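Local coordinates for protein COG0546: Predicted phosphatases (Streptococcus pneumoniae, PDB 2AH5) that is of unknown function but, as a member of the haloacid dehalogenase-like hydrolase family, is probably a phosphatase, at residues G13-S18 and A83-I89; F26-F30 and S54-L59; I104-K108 and P137-I143; Q176-W182 and Q194-H200. All coordinates share one frame; numbering follows the deposited sequence.

Contact 1 (G13-S18 and A83-I89); sequences GTLVDS and AQLFPQI
A83 lays its CB against V16 CG1 at 3.9 Å, and its CB also rests near S18 CA. Q84 pairs with D17 through two backbone bonds. D17 N gives to Q84 O at 2.7 Å, and Q84 N returns a bond to D17 O at 3.1 Å. The strands 16-17 and 84-85 thus form a two-stranded antiparallel ribbon. It follows a likely DxDx(T/V) motif ending at T14. This is consistent with the HAD flap, whose two strands are parted by a cap insertion. L85 puts CD2 4.1 Å from V16 CG2. F86 N bonds L15 O at 3.2 Å. D17 CB sits over one face of the F86 ring, 3.6 Å from the centroid. This is a CH-pi contact. D17 CG is anti to the backbone N (chi1 -174°), which lays the carboxylate along the ring, the planes 7° apart, while D17 OD1 bonds S19 OG. I89 crosses L15 at about a right angle, I89 CG2 to L15 CD2 at 3.8 Å.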
loop_
_atom_site.group_PDB
_atom_site.type_symbol
_atom_site.label_atom_id
_atom_site.label_comp_id
_atom_site.label_asym_id
_atom_site.label_seq_id
_atom_site.Cartn_x
_atom_site.Cartn_y
_atom_site.Cartn_z
ATOM N N GLY A 13 -3.326 3.778 0.684
ATOM C CA GLY A 13 -4.615 3.267 0.254
ATOM C C GLY A 13 -5.268 2.304 1.220
ATOM O O GLY A 13 -6.392 1.902 1.008
ATOM N N THR A 14 -4.560 1.947 2.289
ATOM C CA THR A 14 -5.099 1.036 3.293
ATOM C C THR A 14 -5.059 1.702 4.681
ATOM O O THR A 14 -6.105 2.033 5.252
ATOM C CB THR A 14 -4.306 -0.302 3.269
ATOM O OG1 THR A 14 -4.526 -0.960 2.016
ATOM C CG2 THR A 14 -4.732 -1.208 4.399
ATOM N N LEU A 15 -3.856 1.935 5.201
ATOM C CA LEU A 15 -3.687 2.670 6.454
ATOM C C LEU A 15 -3.742 4.178 6.201
ATOM O O LEU A 15 -4.326 4.942 6.989
ATOM C CB LEU A 15 -2.350 2.298 7.118
ATOM C CG LEU A 15 -2.176 0.819 7.462
ATOM C CD1 LEU A 15 -0.741 0.490 7.830
ATOM C CD2 LEU A 15 -3.128 0.423 8.588
ATOM N N VAL A 16 -3.160 4.580 5.074
ATOM C CA VAL A 16 -2.837 5.981 4.849
ATOM C C VAL A 16 -3.552 6.496 3.619
ATOM O O VAL A 16 -3.392 5.946 2.535
ATOM C CB VAL A 16 -1.293 6.237 4.747
ATOM C CG1 VAL A 16 -1.045 7.711 4.460
ATOM C CG2 VAL A 16 -0.597 5.836 6.077
ATOM N N ASP A 17 -4.354 7.543 3.806
ATOM C CA ASP A 17 -4.888 8.284 2.687
ATOM C C ASP A 17 -3.829 9.254 2.165
ATOM O O ASP A 17 -3.792 10.442 2.540
ATOM C CB ASP A 17 -6.198 9.027 3.042
ATOM C CG ASP A 17 -6.823 9.680 1.830
ATOM O OD1 ASP A 17 -6.187 9.649 0.754
ATOM O OD2 ASP A 17 -7.941 10.220 1.937
ATOM N N SER A 18 -2.993 8.737 1.275
ATOM C CA SER A 18 -1.868 9.503 0.733
ATOM C C SER A 18 -2.294 10.220 -0.564
ATOM O O SER A 18 -1.434 10.754 -1.281
ATOM C CB SER A 18 -0.700 8.556 0.459
ATOM O OG SER A 18 -1.170 7.343 -0.120
ATOM N N ALA A 83 -0.800 13.777 3.322
ATOM C CA ALA A 83 -1.297 12.444 3.630
ATOM C C ALA A 83 -1.886 12.468 5.042
ATOM O O ALA A 83 -1.507 13.309 5.866
ATOM C CB ALA A 83 -0.174 11.439 3.540
ATOM N N GLN A 84 -2.827 11.566 5.298
ATOM C CA GLN A 84 -3.522 11.505 6.567
ATOM C C GLN A 84 -4.060 10.084 6.742
ATOM O O GLN A 84 -4.382 9.400 5.757
ATOM C CB GLN A 84 -4.646 12.543 6.597
ATOM C CG GLN A 84 -5.804 12.250 5.645
ATOM C CD GLN A 84 -6.758 13.439 5.472
ATOM O OE1 GLN A 84 -6.378 14.493 4.923
ATOM N NE2 GLN A 84 -7.994 13.271 5.920
ATOM N N LEU A 85 -4.150 9.614 7.982
ATOM C CA LEU A 85 -4.745 8.299 8.207
ATOM C C LEU A 85 -6.190 8.287 7.749
ATOM O O LEU A 85 -6.889 9.306 7.852
ATOM C CB LEU A 85 -4.690 7.922 9.687
ATOM C CG LEU A 85 -3.290 7.825 10.290
ATOM C CD1 LEU A 85 -3.411 7.464 11.769
ATOM C CD2 LEU A 85 -2.428 6.793 9.577
ATOM N N PHE A 86 -6.651 7.142 7.262
ATOM C CA PHE A 86 -8.086 6.971 7.043
ATOM C C PHE A 86 -8.812 6.984 8.400
ATOM O O PHE A 86 -8.203 6.710 9.433
ATOM C CB PHE A 86 -8.378 5.653 6.295
ATOM C CG PHE A 86 -8.100 5.723 4.830
ATOM C CD1 PHE A 86 -8.983 6.407 3.965
ATOM C CD2 PHE A 86 -6.970 5.113 4.290
ATOM C CE1 PHE A 86 -8.730 6.472 2.601
ATOM C CE2 PHE A 86 -6.712 5.188 2.897
ATOM C CZ PHE A 86 -7.611 5.865 2.070
ATOM N N PRO A 87 -10.115 7.322 8.403
ATOM C CA PRO A 87 -10.851 7.335 9.685
ATOM C C PRO A 87 -10.785 5.981 10.403
ATOM O O PRO A 87 -10.748 4.972 9.727
ATOM C CB PRO A 87 -12.278 7.628 9.245
ATOM C CG PRO A 87 -12.112 8.412 7.934
ATOM C CD PRO A 87 -10.956 7.736 7.257
ATOM N N GLN A 88 -10.745 5.964 11.743
ATOM C CA GLN A 88 -10.774 4.715 12.541
ATOM C C GLN A 88 -9.521 3.800 12.420
ATOM O O GLN A 88 -9.465 2.694 13.001
ATOM C CB GLN A 88 -12.056 3.908 12.223
ATOM C CG GLN A 88 -13.374 4.666 12.401
ATOM C CD GLN A 88 -13.521 5.277 13.783
ATOM O OE1 GLN A 88 -13.534 6.503 13.935
ATOM N NE2 GLN A 88 -13.604 4.427 14.797
ATOM N N ILE A 89 -8.508 4.236 11.673
ATOM C CA ILE A 89 -7.303 3.405 11.540
ATOM C C ILE A 89 -6.555 3.229 12.870
ATOM O O ILE A 89 -6.124 2.124 13.197
ATOM C CB ILE A 89 -6.334 3.915 10.416
ATOM C CG1 ILE A 89 -6.946 3.685 9.034
ATOM C CG2 ILE A 89 -4.979 3.200 10.507
ATOM C CD1 ILE A 89 -7.228 2.173 8.644
#

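Contact 2 (F26-F30 and S54-L59); sequences FTYTF and SFATCL
Three phenylalanine rings, F26, F30 and F55, make an aromatic cluster between helix 19-33 and helix 51-56, in what is probably the helical cap. F26 turns its edge to the face of F55 in an offset edge-to-face pair. The centroids are 5.2 Å apart and the planes stand at 62°. F26 CE2 lies over the F55 face, toward the rim. F30 meets F55 obliquely, with F30 CE1 at the F55 edge and centroids 5.8 Å apart.

Aliphatic side chains also touch the rings. T29 CG2 reaches F55 CZ at 3.7 Å. With T29 OG1 beside the backbone N (chi1 -55°), the methyl is anti to N and meets the ring, while OG1 bonds back to A25 O in its own helix. L59 CD2 comes to the edge of F30, 4.3 Å from F30 CE1.

A sulfur contact completes the set. C58 SG is 3.6 Å from F30 CZ and approaches the ring obliquely.

Each segment keeps its hydrogen bonds on its own side. In 54-59, S54 O accepts from both T57 OG1, at 2.6 Å, and T57 N. F55 O likewise takes C58 N and L59 N.

No hydrogen bond joins the two segments. F46 and Y71 extend the aromatic packing around F26. The hold of the segments on each other is therefore apolar and aromatic.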
loop_
_atom_site.group_PDB
_atom_site.type_symbol
_atom_site.label_atom_id
_atom_site.label_comp_id
_atom_site.label_asym_id
_atom_site.label_seq_id
_atom_site.Cartn_x
_atom_site.Cartn_y
_atom_site.Cartn_z
ATOM N N PHE A 26 1.897 13.789 -9.217
ATOM C CA PHE A 26 1.607 13.591 -10.649
ATOM C C PHE A 26 1.408 14.908 -11.405
ATOM O O PHE A 26 1.999 15.127 -12.469
ATOM C CB PHE A 26 0.411 12.679 -10.876
ATOM C CG PHE A 26 0.765 11.236 -10.795
ATOM C CD1 PHE A 26 0.283 10.467 -9.751
ATOM C CD2 PHE A 26 1.621 10.660 -11.745
ATOM C CE1 PHE A 26 0.614 9.124 -9.651
ATOM C CE2 PHE A 26 1.955 9.280 -11.656
ATOM C CZ PHE A 26 1.462 8.534 -10.594
ATOM N N THR A 27 0.611 15.787 -10.827
ATOM C CA THR A 27 0.256 17.043 -11.531
ATOM C C THR A 27 1.471 17.984 -11.595
ATOM O O THR A 27 1.627 18.738 -12.568
ATOM C CB THR A 27 -0.984 17.746 -10.919
ATOM O OG1 THR A 27 -0.720 18.078 -9.560
ATOM C CG2 THR A 27 -2.255 16.822 -10.983
ATOM N N TYR A 28 2.307 17.960 -10.555
ATOM C CA TYR A 28 3.594 18.694 -10.613
ATOM C C TYR A 28 4.421 18.209 -11.791
ATOM O O TYR A 28 5.045 19.012 -12.512
ATOM C CB TYR A 28 4.410 18.553 -9.296
ATOM C CG TYR A 28 5.746 19.273 -9.384
ATOM C CD1 TYR A 28 5.799 20.667 -9.350
ATOM C CD2 TYR A 28 6.944 18.560 -9.597
ATOM C CE1 TYR A 28 7.024 21.350 -9.452
ATOM C CE2 TYR A 28 8.175 19.231 -9.702
ATOM C CZ TYR A 28 8.195 20.623 -9.643
ATOM O OH TYR A 28 9.382 21.311 -9.779
ATOM N N THR A 29 4.452 16.887 -11.981
ATOM C CA THR A 29 5.227 16.295 -13.078
ATOM C C THR A 29 4.718 16.737 -14.440
ATOM O O THR A 29 5.497 17.178 -15.268
ATOM C CB THR A 29 5.304 14.757 -12.965
ATOM O OG1 THR A 29 5.831 14.427 -11.674
ATOM C CG2 THR A 29 6.252 14.163 -14.059
ATOM N N PHE A 30 3.414 16.621 -14.664
ATOM C CA PHE A 30 2.818 17.077 -15.922
ATOM C C PHE A 30 3.004 18.582 -16.161
ATOM O O PHE A 30 3.272 18.986 -17.308
ATOM C CB PHE A 30 1.355 16.653 -16.010
ATOM C CG PHE A 30 1.156 15.147 -15.905
ATOM C CD1 PHE A 30 1.836 14.278 -16.757
ATOM C CD2 PHE A 30 0.286 14.615 -14.969
ATOM C CE1 PHE A 30 1.651 12.870 -16.667
ATOM C CE2 PHE A 30 0.102 13.231 -14.860
ATOM C CZ PHE A 30 0.795 12.357 -15.714
ATOM N N SER A 54 2.312 3.678 -14.869
ATOM C CA SER A 54 1.376 4.790 -14.976
ATOM C C SER A 54 1.816 5.839 -15.977
ATOM O O SER A 54 1.031 6.219 -16.842
ATOM C CB SER A 54 1.123 5.426 -13.612
ATOM O OG SER A 54 0.433 4.501 -12.781
ATOM N N PHE A 55 3.053 6.319 -15.852
ATOM C CA PHE A 55 3.572 7.319 -16.791
ATOM C C PHE A 55 3.606 6.798 -18.232
ATOM O O PHE A 55 3.423 7.561 -19.178
ATOM C CB PHE A 55 4.964 7.805 -16.380
ATOM C CG PHE A 55 4.955 8.843 -15.270
ATOM C CD1 PHE A 55 5.740 8.663 -14.137
ATOM C CD2 PHE A 55 4.195 10.012 -15.381
ATOM C CE1 PHE A 55 5.769 9.616 -13.121
ATOM C CE2 PHE A 55 4.208 10.971 -14.361
ATOM C CZ PHE A 55 4.993 10.769 -13.223
ATOM N N ALA A 56 3.845 5.503 -18.399
ATOM C CA ALA A 56 3.776 4.910 -19.745
ATOM C C ALA A 56 2.392 5.097 -20.395
ATOM O O ALA A 56 2.292 5.236 -21.613
ATOM C CB ALA A 56 4.190 3.440 -19.721
ATOM N N THR A 57 1.326 5.151 -19.600
ATOM C CA THR A 57 -0.005 5.361 -20.177
ATOM C C THR A 57 -0.207 6.730 -20.846
ATOM O O THR A 57 -1.093 6.879 -21.697
ATOM C CB THR A 57 -1.157 5.065 -19.185
ATOM O OG1 THR A 57 -1.175 6.045 -18.141
ATOM C CG2 THR A 57 -1.022 3.651 -18.593
ATOM N N CYS A 58 0.608 7.722 -20.489
ATOM C CA CYS A 58 0.341 9.092 -20.942
ATOM C C CYS A 58 1.543 9.891 -21.440
ATOM O O CYS A 58 1.396 11.051 -21.822
ATOM C CB CYS A 58 -0.382 9.871 -19.833
ATOM S SG CYS A 58 0.440 9.758 -18.242
ATOM N N LEU A 59 2.730 9.289 -21.405
ATOM C CA LEU A 59 3.949 9.947 -21.858
ATOM C C LEU A 59 4.699 9.077 -22.857
ATOM O O LEU A 59 4.542 7.861 -22.874
ATOM C CB LEU A 59 4.874 10.259 -20.675
ATOM C CG LEU A 59 4.428 11.236 -19.596
ATOM C CD1 LEU A 59 5.515 11.302 -18.526
ATOM C CD2 LEU A 59 4.127 12.623 -20.163
#

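Contact 3 (I104-K108 and P137-I143); sequences ITTTK and PHKADVI
This contact packs helix 139-149 against strand 102-106 of the central parallel sheet. The strand and helix segments run nearly antiparallel, at 155°, with axes 7.7 Å apart. V142 faces the strand. Its CG1 is 3.9 Å from T105 CB, and its CG2 is 3.6 Å from T106 O. I143 CG1 is also near T105 CB, and the side chains of T105 and I143 both touch I159 of strand 157-161.

K139 reaches toward T105 and T107 with a folded chain. CG is anti to the backbone N (chi1 -169°). Bends at chi2 and chi3 bring K139 CE to 3.4 Å from T105 O, and the fourth torsion sets NZ. NZ gives a hydrogen bond to a water at 2.9 Å. The same water accepts from T107 N at 2.9 Å, so it bridges K139 to the T107 backbone. NZ also has a long, weak ion pair with D166. T107 CG2 crosses the lysine and touches K139 N at 3.5 Å.

T106 OG1 accepts from K108 N in an ST turn. H138 N gives to D141 OD2, on the anti lone pair. K108 NZ forms a salt bridge with D12, in what looks like the HAD DxDx(T/V) motif.

T106, near the end of strand 102-106, and K139 sit where HAD enzymes carry the motif II threonine and motif III lysine, consistent with a phosphate site in this Rossmann-like fold.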
loop_
_atom_site.group_PDB
_atom_site.type_symbol
_atom_site.label_atom_id
_atom_site.label_comp_id
_atom_site.label_asym_id
_atom_site.label_seq_id
_atom_site.Cartn_x
_atom_site.Cartn_y
_atom_site.Cartn_z
ATOM N N ILE A 104 4.094 -3.821 8.321
ATOM C CA ILE A 104 3.788 -3.234 7.031
ATOM C C ILE A 104 4.556 -3.968 5.922
ATOM O O ILE A 104 5.775 -4.221 6.045
ATOM C CB ILE A 104 4.088 -1.724 7.024
ATOM C CG1 ILE A 104 3.037 -1.007 7.872
ATOM C CG2 ILE A 104 4.080 -1.176 5.617
ATOM C CD1 ILE A 104 3.476 0.364 8.347
ATOM N N THR A 105 3.833 -4.254 4.834
ATOM C CA THR A 105 4.390 -4.841 3.583
ATOM C C THR A 105 3.941 -3.996 2.380
ATOM O O THR A 105 2.793 -4.082 1.944
ATOM C CB THR A 105 3.947 -6.298 3.378
ATOM O OG1 THR A 105 2.512 -6.386 3.469
ATOM C CG2 THR A 105 4.566 -7.181 4.387
ATOM N N THR A 106 4.832 -3.129 1.895
ATOM C CA THR A 106 4.468 -2.154 0.878
ATOM C C THR A 106 5.483 -2.189 -0.273
ATOM O O THR A 106 6.596 -2.667 -0.101
ATOM C CB THR A 106 4.426 -0.710 1.479
ATOM O OG1 THR A 106 4.013 0.227 0.462
ATOM C CG2 THR A 106 5.814 -0.302 2.072
ATOM N N THR A 107 5.098 -1.671 -1.441
ATOM C CA THR A 107 6.086 -1.521 -2.509
ATOM C C THR A 107 6.599 -0.083 -2.573
ATOM O O THR A 107 7.404 0.229 -3.438
ATOM C CB THR A 107 5.580 -1.980 -3.879
ATOM O OG1 THR A 107 4.335 -1.339 -4.149
ATOM C CG2 THR A 107 5.414 -3.497 -3.915
ATOM N N LYS A 108 6.152 0.786 -1.660
ATOM C CA LYS A 108 6.905 2.022 -1.349
ATOM C C LYS A 108 8.303 1.607 -0.862
ATOM O O LYS A 108 8.445 0.541 -0.245
ATOM C CB LYS A 108 6.214 2.826 -0.237
ATOM C CG LYS A 108 6.488 4.321 -0.240
ATOM C CD LYS A 108 5.285 5.072 0.320
ATOM C CE LYS A 108 5.025 6.337 -0.516
ATOM N NZ LYS A 108 3.588 6.714 -0.588
ATOM N N PRO A 137 11.652 -6.417 -5.063
ATOM C CA PRO A 137 11.092 -5.404 -5.984
ATOM C C PRO A 137 9.554 -5.311 -6.053
ATOM O O PRO A 137 8.992 -4.210 -6.277
ATOM C CB PRO A 137 11.676 -5.796 -7.347
ATOM C CG PRO A 137 12.441 -7.031 -7.142
ATOM C CD PRO A 137 12.240 -7.561 -5.779
ATOM N N HIS A 138 8.861 -6.425 -5.868
ATOM C CA HIS A 138 7.394 -6.426 -5.995
ATOM C C HIS A 138 6.728 -6.930 -4.736
ATOM O O HIS A 138 7.399 -7.406 -3.830
ATOM C CB HIS A 138 6.938 -7.284 -7.178
ATOM C CG HIS A 138 7.544 -6.867 -8.477
ATOM N ND1 HIS A 138 8.390 -7.682 -9.197
ATOM C CD2 HIS A 138 7.443 -5.713 -9.176
ATOM C CE1 HIS A 138 8.770 -7.054 -10.297
ATOM N NE2 HIS A 138 8.206 -5.860 -10.309
ATOM N N LYS A 139 5.397 -6.855 -4.713
ATOM C CA LYS A 139 4.631 -7.215 -3.509
ATOM C C LYS A 139 4.948 -8.614 -2.977
ATOM O O LYS A 139 5.167 -8.783 -1.758
ATOM C CB LYS A 139 3.112 -7.012 -3.742
ATOM C CG LYS A 139 2.209 -7.102 -2.492
ATOM C CD LYS A 139 2.663 -6.205 -1.328
ATOM C CE LYS A 139 2.071 -4.779 -1.313
ATOM N NZ LYS A 139 1.920 -4.102 -2.597
ATOM N N ALA A 140 4.994 -9.620 -3.858
ATOM C CA ALA A 140 5.310 -10.986 -3.398
ATOM C C ALA A 140 6.673 -11.080 -2.679
ATOM O O ALA A 140 6.797 -11.757 -1.658
ATOM C CB ALA A 140 5.244 -12.002 -4.574
ATOM N N ASP A 141 7.690 -10.418 -3.235
ATOM C CA ASP A 141 9.048 -10.427 -2.643
ATOM C C ASP A 141 9.068 -9.792 -1.242
ATOM O O ASP A 141 9.705 -10.315 -0.297
ATOM C CB ASP A 141 10.006 -9.692 -3.568
ATOM C CG ASP A 141 9.947 -10.223 -4.994
ATOM O OD1 ASP A 141 10.199 -11.427 -5.186
ATOM O OD2 ASP A 141 9.600 -9.445 -5.905
ATOM N N VAL A 142 8.316 -8.703 -1.093
ATOM C CA VAL A 142 8.207 -8.017 0.194
ATOM C C VAL A 142 7.546 -8.943 1.230
ATOM O O VAL A 142 8.025 -9.094 2.360
ATOM C CB VAL A 142 7.428 -6.671 0.031
ATOM C CG1 VAL A 142 7.256 -5.978 1.370
ATOM C CG2 VAL A 142 8.165 -5.740 -0.954
ATOM N N ILE A 143 6.469 -9.597 0.816
ATOM C CA ILE A 143 5.747 -10.546 1.673
ATOM C C ILE A 143 6.684 -11.709 2.061
ATOM O O ILE A 143 6.781 -12.070 3.250
ATOM C CB ILE A 143 4.472 -11.068 0.955
ATOM C CG1 ILE A 143 3.435 -9.943 0.794
ATOM C CG2 ILE A 143 3.878 -12.276 1.664
ATOM C CD1 ILE A 143 2.171 -10.285 0.018
HETATM O O HOH W 1 2.204 -1.399 -1.707
#

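Contact 4 (Q176-W182 and Q194-H200); sequences QKLAITW and QPDYIAH
The W182 ring meets H200 at its edge, where the H200 backbone C lies in plane, 3.7 Å from W182 CE3. I180 CD1 from its own segment sits over one face, near the ring centre. The ring also pairs edge-to-face with F86. W182 CZ3 nears A199 CB, and W182 NE1 bonds T14 O. Y197 CG is anti to the backbone N (chi1 -172°), which sets the side chain beside L178. L178 CD1 is 3.8 Å from Y197 CD2; Y197 OH bonds E204 O.

Strands 176-180 and 197-199 run parallel, as neighbours in a beta-alpha-beta unit. A179 N gives to Y197 O at 3.0 Å. A199 N gives to A179 O at 2.9 Å, and T181 N to A199 O. On one side of the sheet, A179 CB packs on P195 and on I198 CD1, and T181 CG2 adds to I198.

D196 bonds K177 twice. Its OD2 takes K177 N on the anti lone pair at 2.9 Å, and D196 N gives to K177 O at 2.7 Å. K177 NZ gives to Q194 O from above the carbonyl plane, at 2.9 Å, and also bonds Y193 O. A water links NZ to D196 OD2. The opposite charges of K177 and D196 therefore probably act on each other through this water, not by direct contact.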
loop_
_atom_site.group_PDB
_atom_site.type_symbol
_atom_site.label_atom_id
_atom_site.label_comp_id
_atom_site.label_asym_id
_atom_site.label_seq_id
_atom_site.Cartn_x
_atom_site.Cartn_y
_atom_site.Cartn_z
ATOM N N GLN A 176 -3.158 -15.525 3.474
ATOM C CA GLN A 176 -4.549 -15.152 3.263
ATOM C C GLN A 176 -4.623 -13.673 2.819
ATOM O O GLN A 176 -3.657 -12.922 2.963
ATOM C CB GLN A 176 -5.352 -15.365 4.526
ATOM C CG GLN A 176 -5.701 -16.844 4.828
ATOM C CD GLN A 176 -6.598 -16.956 6.021
ATOM O OE1 GLN A 176 -7.568 -16.203 6.147
ATOM N NE2 GLN A 176 -6.273 -17.873 6.930
ATOM N N LYS A 177 -5.770 -13.284 2.265
ATOM C CA LYS A 177 -5.972 -11.927 1.723
ATOM C C LYS A 177 -7.291 -11.380 2.224
ATOM O O LYS A 177 -8.342 -12.043 2.119
ATOM C CB LYS A 177 -5.889 -11.891 0.179
ATOM C CG LYS A 177 -6.215 -13.225 -0.519
ATOM C CD LYS A 177 -6.332 -13.072 -2.038
ATOM C CE LYS A 177 -6.132 -14.389 -2.776
ATOM N NZ LYS A 177 -7.248 -15.380 -2.545
ATOM N N LEU A 178 -7.209 -10.181 2.797
ATOM C CA LEU A 178 -8.366 -9.461 3.288
ATOM C C LEU A 178 -8.487 -8.157 2.495
ATOM O O LEU A 178 -7.632 -7.249 2.625
ATOM C CB LEU A 178 -8.212 -9.170 4.780
ATOM C CG LEU A 178 -9.483 -8.728 5.542
ATOM C CD1 LEU A 178 -9.300 -8.989 7.022
ATOM C CD2 LEU A 178 -9.891 -7.284 5.283
ATOM N N ALA A 179 -9.521 -8.076 1.657
ATOM C CA ALA A 179 -9.707 -6.912 0.780
ATOM C C ALA A 179 -10.387 -5.774 1.532
ATOM O O ALA A 179 -11.356 -5.998 2.249
ATOM C CB ALA A 179 -10.554 -7.278 -0.473
ATOM N N ILE A 180 -9.904 -4.554 1.325
ATOM C CA ILE A 180 -10.571 -3.382 1.899
ATOM C C ILE A 180 -10.972 -2.429 0.787
ATOM O O ILE A 180 -10.269 -2.317 -0.228
ATOM C CB ILE A 180 -9.732 -2.691 3.010
ATOM C CG1 ILE A 180 -8.504 -1.930 2.436
ATOM C CG2 ILE A 180 -9.419 -3.728 4.139
ATOM C CD1 ILE A 180 -8.811 -0.455 2.029
ATOM N N THR A 181 -12.115 -1.766 0.959
ATOM C CA THR A 181 -12.702 -1.007 -0.145
ATOM C C THR A 181 -12.830 0.491 0.141
ATOM O O THR A 181 -13.436 1.215 -0.662
ATOM C CB THR A 181 -14.093 -1.571 -0.534
ATOM O OG1 THR A 181 -14.977 -1.412 0.578
ATOM C CG2 THR A 181 -14.016 -3.061 -0.879
ATOM N N TRP A 182 -12.299 0.940 1.285
ATOM C CA TRP A 182 -12.287 2.374 1.644
ATOM C C TRP A 182 -11.117 3.103 0.975
ATOM O O TRP A 182 -10.948 4.325 1.148
ATOM C CB TRP A 182 -12.246 2.578 3.172
ATOM C CG TRP A 182 -10.973 2.134 3.843
ATOM C CD1 TRP A 182 -9.748 2.756 3.790
ATOM C CD2 TRP A 182 -10.808 0.995 4.696
ATOM N NE1 TRP A 182 -8.832 2.062 4.554
ATOM C CE2 TRP A 182 -9.451 0.971 5.109
ATOM C CE3 TRP A 182 -11.668 -0.019 5.138
ATOM C CZ2 TRP A 182 -8.930 -0.032 5.934
ATOM C CZ3 TRP A 182 -11.148 -1.021 5.964
ATOM C CH2 TRP A 182 -9.796 -1.018 6.359
ATOM N N GLN A 194 -10.959 -13.490 -5.096
ATOM C CA GLN A 194 -11.470 -14.393 -4.043
ATOM C C GLN A 194 -10.815 -14.124 -2.657
ATOM O O GLN A 194 -10.137 -15.013 -2.087
ATOM C CB GLN A 194 -11.323 -15.892 -4.438
ATOM C CG GLN A 194 -12.113 -16.315 -5.701
ATOM C CD GLN A 194 -11.564 -15.700 -6.977
ATOM O OE1 GLN A 194 -10.371 -15.823 -7.288
ATOM N NE2 GLN A 194 -12.445 -15.042 -7.737
ATOM N N PRO A 195 -10.984 -12.891 -2.123
ATOM C CA PRO A 195 -10.427 -12.641 -0.791
ATOM C C PRO A 195 -11.072 -13.510 0.275
ATOM O O PRO A 195 -12.231 -13.933 0.148
ATOM C CB PRO A 195 -10.781 -11.172 -0.507
ATOM C CG PRO A 195 -11.888 -10.850 -1.439
ATOM C CD PRO A 195 -11.683 -11.703 -2.660
ATOM N N ASP A 196 -10.355 -13.696 1.363
ATOM C CA ASP A 196 -10.837 -14.495 2.483
ATOM C C ASP A 196 -11.848 -13.769 3.346
ATOM O O ASP A 196 -12.638 -14.389 4.052
ATOM C CB ASP A 196 -9.652 -14.977 3.310
ATOM C CG ASP A 196 -8.745 -15.891 2.509
ATOM O OD1 ASP A 196 -9.197 -17.012 2.161
ATOM O OD2 ASP A 196 -7.625 -15.471 2.157
ATOM N N TYR A 197 -11.811 -12.443 3.283
ATOM C CA TYR A 197 -12.716 -11.578 4.031
ATOM C C TYR A 197 -12.657 -10.216 3.350
ATOM O O TYR A 197 -11.674 -9.891 2.664
ATOM C CB TYR A 197 -12.255 -11.475 5.478
ATOM C CG TYR A 197 -13.226 -10.766 6.398
ATOM C CD1 TYR A 197 -14.269 -11.469 7.045
ATOM C CD2 TYR A 197 -13.085 -9.406 6.653
ATOM C CE1 TYR A 197 -15.152 -10.810 7.913
ATOM C CE2 TYR A 197 -13.958 -8.737 7.510
ATOM C CZ TYR A 197 -14.974 -9.440 8.127
ATOM O OH TYR A 197 -15.815 -8.730 8.950
ATOM N N ILE A 198 -13.715 -9.421 3.518
ATOM C CA ILE A 198 -13.758 -8.099 2.881
ATOM C C ILE A 198 -14.328 -7.075 3.858
ATOM O O ILE A 198 -15.174 -7.417 4.677
ATOM C CB ILE A 198 -14.542 -8.109 1.523
ATOM C CG1 ILE A 198 -14.427 -6.757 0.798
ATOM C CG2 ILE A 198 -15.972 -8.510 1.725
ATOM C CD1 ILE A 198 -14.519 -6.870 -0.761
ATOM N N ALA A 199 -13.852 -5.835 3.787
ATOM C CA ALA A 199 -14.321 -4.782 4.690
ATOM C C ALA A 199 -14.421 -3.460 3.978
ATOM O O ALA A 199 -13.474 -3.030 3.326
ATOM C CB ALA A 199 -13.389 -4.618 5.898
ATOM N N HIS A 200 -15.538 -2.771 4.169
ATOM C CA HIS A 200 -15.640 -1.403 3.650
ATOM C C HIS A 200 -15.329 -0.319 4.698
ATOM O O HIS A 200 -15.231 0.865 4.361
ATOM C CB HIS A 200 -16.989 -1.148 2.927
ATOM C CG HIS A 200 -18.177 -1.043 3.833
ATOM N ND1 HIS A 200 -18.750 -2.138 4.444
ATOM C CD2 HIS A 200 -18.930 0.023 4.190
ATOM C CE1 HIS A 200 -19.791 -1.747 5.161
ATOM N NE2 HIS A 200 -19.914 -0.438 5.034
HETATM O O HOH W 2 -6.645 -16.766 -0.076
#

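Contacts 3 and 4 lie on the six-stranded parallel sheet, contact 1 on the two-stranded sheet beside it, and contact 2 in the probable helical cap. Contact 2 falls between the two segments of contact 1 in sequence, since strand 16-17 leads into helix 19-33 and strand 84-85 follows the helices. Their centres are 24 Å apart. Contacts 3 and 4 come later in the chain, contact 3 at strand 102-106 and contact 4 at edge strand 197-199; their centres are 18 Å apart. Contact 1 touches both, through L15 to I104 and through T14 and F86 to W182. The probable cap entry is thus joined to the core, near what is probably the active site.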